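Local coordinates for protein MucR Phosphodiesterase (Pseudomonas aeruginosa, PDB 5M1T) that belongs to the EAL-domain phosphodiesterase family and, in this structure, holds the ligand C2E together with magnesium ions, at residues R106-L112 with H146-H152. Numbering follows the deposited sequence.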
loop_
_atom_site.group_PDB
_atom_site.type_symbol
_atom_site.label_atom_id
_atom_site.label_comp_id
_atom_site.label_asym_id
_atom_site.label_seq_id
_atom_site.Cartn_x
_atom_site.Cartn_y
_atom_site.Cartn_z
ATOM N N ARG A 106 -6.455 -20.875 -8.833
ATOM C CA ARG A 106 -6.998 -21.858 -9.772
ATOM C C ARG A 106 -6.409 -23.212 -9.459
ATOM O O ARG A 106 -7.123 -24.229 -9.356
ATOM C CB ARG A 106 -6.651 -21.480 -11.203
ATOM C CG ARG A 106 -7.447 -22.262 -12.253
ATOM C CD ARG A 106 -7.019 -21.964 -13.691
ATOM N NE ARG A 106 -5.619 -22.307 -13.942
ATOM C CZ ARG A 106 -5.153 -23.545 -14.175
ATOM N NH1 ARG A 106 -5.967 -24.595 -14.233
ATOM N NH2 ARG A 106 -3.845 -23.743 -14.357
ATOM N N GLN A 107 -5.095 -23.221 -9.293
ATOM C CA GLN A 107 -4.381 -24.438 -8.995
ATOM C C GLN A 107 -4.786 -25.075 -7.664
ATOM O O GLN A 107 -4.953 -26.300 -7.587
ATOM C CB GLN A 107 -2.887 -24.183 -9.004
ATOM C CG GLN A 107 -2.077 -25.448 -9.033
ATOM C CD GLN A 107 -2.369 -26.300 -10.271
ATOM O OE1 GLN A 107 -2.280 -25.828 -11.406
ATOM N NE2 GLN A 107 -2.726 -27.541 -10.050
ATOM N N MET A 108 -4.931 -24.264 -6.619
ATOM C CA MET A 108 -5.304 -24.803 -5.319
ATOM C C MET A 108 -6.697 -25.447 -5.391
ATOM O O MET A 108 -6.905 -26.568 -4.898
ATOM C CB MET A 108 -5.239 -23.713 -4.245
ATOM C CG MET A 108 -5.392 -24.208 -2.804
ATOM S SD MET A 108 -4.299 -25.553 -2.242
ATOM C CE MET A 108 -2.746 -24.858 -2.588
ATOM N N ARG A 109 -7.650 -24.736 -6.019
ATOM C CA ARG A 109 -8.971 -25.279 -6.261
ATOM C C ARG A 109 -8.893 -26.656 -6.928
ATOM O O ARG A 109 -9.485 -27.602 -6.453
ATOM C CB ARG A 109 -9.778 -24.309 -7.111
ATOM C CG ARG A 109 -11.236 -24.684 -7.349
ATOM C CD ARG A 109 -12.108 -24.572 -6.104
ATOM N NE ARG A 109 -12.266 -25.852 -5.432
ATOM C CZ ARG A 109 -12.525 -26.014 -4.129
ATOM N NH1 ARG A 109 -12.627 -24.968 -3.316
ATOM N NH2 ARG A 109 -12.663 -27.243 -3.623
ATOM N N LEU A 110 -8.161 -26.745 -8.028
ATOM C CA LEU A 110 -7.973 -27.989 -8.765
ATOM C C LEU A 110 -7.434 -29.128 -7.856
ATOM O O LEU A 110 -7.968 -30.254 -7.811
ATOM C CB LEU A 110 -7.033 -27.724 -9.942
ATOM C CG LEU A 110 -6.766 -28.815 -10.978
ATOM C CD1 LEU A 110 -8.065 -29.413 -11.484
ATOM C CD2 LEU A 110 -6.054 -28.263 -12.201
ATOM N N TRP A 111 -6.402 -28.807 -7.090
ATOM C CA TRP A 111 -5.852 -29.733 -6.123
ATOM C C TRP A 111 -6.833 -30.151 -5.061
ATOM O O TRP A 111 -6.842 -31.322 -4.688
ATOM C CB TRP A 111 -4.630 -29.139 -5.430
ATOM C CG TRP A 111 -3.412 -29.120 -6.293
ATOM C CD1 TRP A 111 -3.115 -29.989 -7.297
ATOM C CD2 TRP A 111 -2.304 -28.207 -6.203
ATOM N NE1 TRP A 111 -1.897 -29.674 -7.842
ATOM C CE2 TRP A 111 -1.380 -28.584 -7.194
ATOM C CE3 TRP A 111 -2.014 -27.107 -5.382
ATOM C CZ2 TRP A 111 -0.172 -27.912 -7.390
ATOM C CZ3 TRP A 111 -0.821 -26.439 -5.569
ATOM C CH2 TRP A 111 0.090 -26.845 -6.575
ATOM N N LEU A 112 -7.591 -29.204 -4.509
ATOM C CA LEU A 112 -8.600 -29.549 -3.502
ATOM C C LEU A 112 -9.648 -30.514 -4.095
ATOM O O LEU A 112 -10.086 -31.471 -3.446
ATOM C CB LEU A 112 -9.290 -28.302 -2.957
ATOM C CG LEU A 112 -8.512 -27.432 -1.984
ATOM C CD1 LEU A 112 -9.234 -26.109 -1.805
ATOM C CD2 LEU A 112 -8.359 -28.111 -0.648
ATOM N N HIS A 146 -12.572 -18.420 -8.058
ATOM C CA HIS A 146 -12.185 -19.835 -8.100
ATOM C C HIS A 146 -12.833 -20.656 -6.998
ATOM O O HIS A 146 -12.401 -21.759 -6.732
ATOM C CB HIS A 146 -10.657 -19.930 -8.011
ATOM C CG HIS A 146 -9.967 -19.331 -9.194
ATOM N ND1 HIS A 146 -9.910 -19.958 -10.418
ATOM C CD2 HIS A 146 -9.379 -18.125 -9.360
ATOM C CE1 HIS A 146 -9.292 -19.178 -11.282
ATOM N NE2 HIS A 146 -8.945 -18.065 -10.660
ATOM N N SER A 147 -13.856 -20.097 -6.346
ATOM C CA SER A 147 -14.562 -20.769 -5.237
ATOM C C SER A 147 -13.597 -21.419 -4.237
ATOM O O SER A 147 -13.720 -22.612 -3.891
ATOM C CB SER A 147 -15.520 -21.828 -5.791
ATOM O OG SER A 147 -16.228 -21.304 -6.877
ATOM N N LEU A 148 -12.649 -20.630 -3.765
ATOM C CA LEU A 148 -11.573 -21.153 -2.928
ATOM C C LEU A 148 -11.718 -20.656 -1.498
ATOM O O LEU A 148 -11.742 -19.452 -1.257
ATOM C CB LEU A 148 -10.209 -20.744 -3.501
ATOM C CG LEU A 148 -9.003 -21.272 -2.697
ATOM C CD1 LEU A 148 -8.909 -22.800 -2.675
ATOM C CD2 LEU A 148 -7.738 -20.653 -3.238
ATOM N N GLU A 149 -11.820 -21.572 -0.558
ATOM C CA GLU A 149 -11.906 -21.201 0.843
ATOM C C GLU A 149 -10.668 -20.417 1.242
ATOM O O GLU A 149 -9.556 -20.818 0.911
ATOM C CB GLU A 149 -12.037 -22.449 1.728
ATOM C CG GLU A 149 -13.226 -23.311 1.351
ATOM C CD GLU A 149 -12.860 -24.374 0.307
ATOM O OE1 GLU A 149 -11.951 -24.154 -0.525
ATOM O OE2 GLU A 149 -13.474 -25.466 0.350
ATOM N N PRO A 150 -10.851 -19.305 1.964
ATOM C CA PRO A 150 -9.735 -18.402 2.228
ATOM C C PRO A 150 -8.637 -19.026 3.073
ATOM O O PRO A 150 -7.514 -18.614 2.951
ATOM C CB PRO A 150 -10.392 -17.243 2.962
ATOM C CG PRO A 150 -11.817 -17.272 2.511
ATOM C CD PRO A 150 -12.101 -18.752 2.510
ATOM N N SER A 151 -8.964 -20.035 3.875
ATOM C CA SER A 151 -7.984 -20.718 4.705
ATOM C C SER A 151 -6.955 -21.513 3.889
ATOM O O SER A 151 -5.925 -21.893 4.431
ATOM C CB SER A 151 -8.663 -21.651 5.716
ATOM O OG SER A 151 -9.545 -22.569 5.061
ATOM N N HIS A 152 -7.203 -21.733 2.594
ATOM C CA HIS A 152 -6.242 -22.466 1.763
ATOM C C HIS A 152 -5.233 -21.571 1.036
ATOM O O HIS A 152 -4.395 -22.059 0.266
ATOM C CB HIS A 152 -6.979 -23.356 0.790
ATOM C CG HIS A 152 -7.604 -24.547 1.448
ATOM N ND1 HIS A 152 -6.862 -25.483 2.140
ATOM C CD2 HIS A 152 -8.891 -24.940 1.548
ATOM C CE1 HIS A 152 -7.667 -26.402 2.641
ATOM N NE2 HIS A 152 -8.902 -26.098 2.293
#
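With CG of Arg109 trans to the backbone N (chi1 -175°) and its chain bent twice further out, the guanidinium reaches the 146-152 loop with its edge, where NH1 serves two acceptors. Arg109 NH1 donates to Ser147 O at 2.7 Å and to Glu149 OE1 at 3.0 Å, the second bond forming a salt bridge. Both are bent, with N-H...O angles near 130°, and OE1 is approached from above the carboxylate plane. NH2 of Arg109 turns instead to Asp113, later on helix 93-113, which probably spreads the charge between two carboxylates.

The loop leaves helix 135-145 through a Schellman motif with Ser147 as its C-prime residue, then runs into strand 153-158 of the EAL domain, a TIM-barrel-like fold, and lies along helix 93-113. Leu148 CD1 touches both Met108 CG (3.8 Å) and Leu112 CD1 (3.4 Å), the latter pair tightly. Leu112 CD2 sits over one face of the His152 imidazole, a CH-pi contact 3.8 Å from the ring centroid; ND1 of that ring is hydrogen-bonded to Asn120 OD1. Earlier on the helix, the Arg106 backbone lies over a face of the His146 ring, whose NE2 is hydrogen-bonded to Asp102.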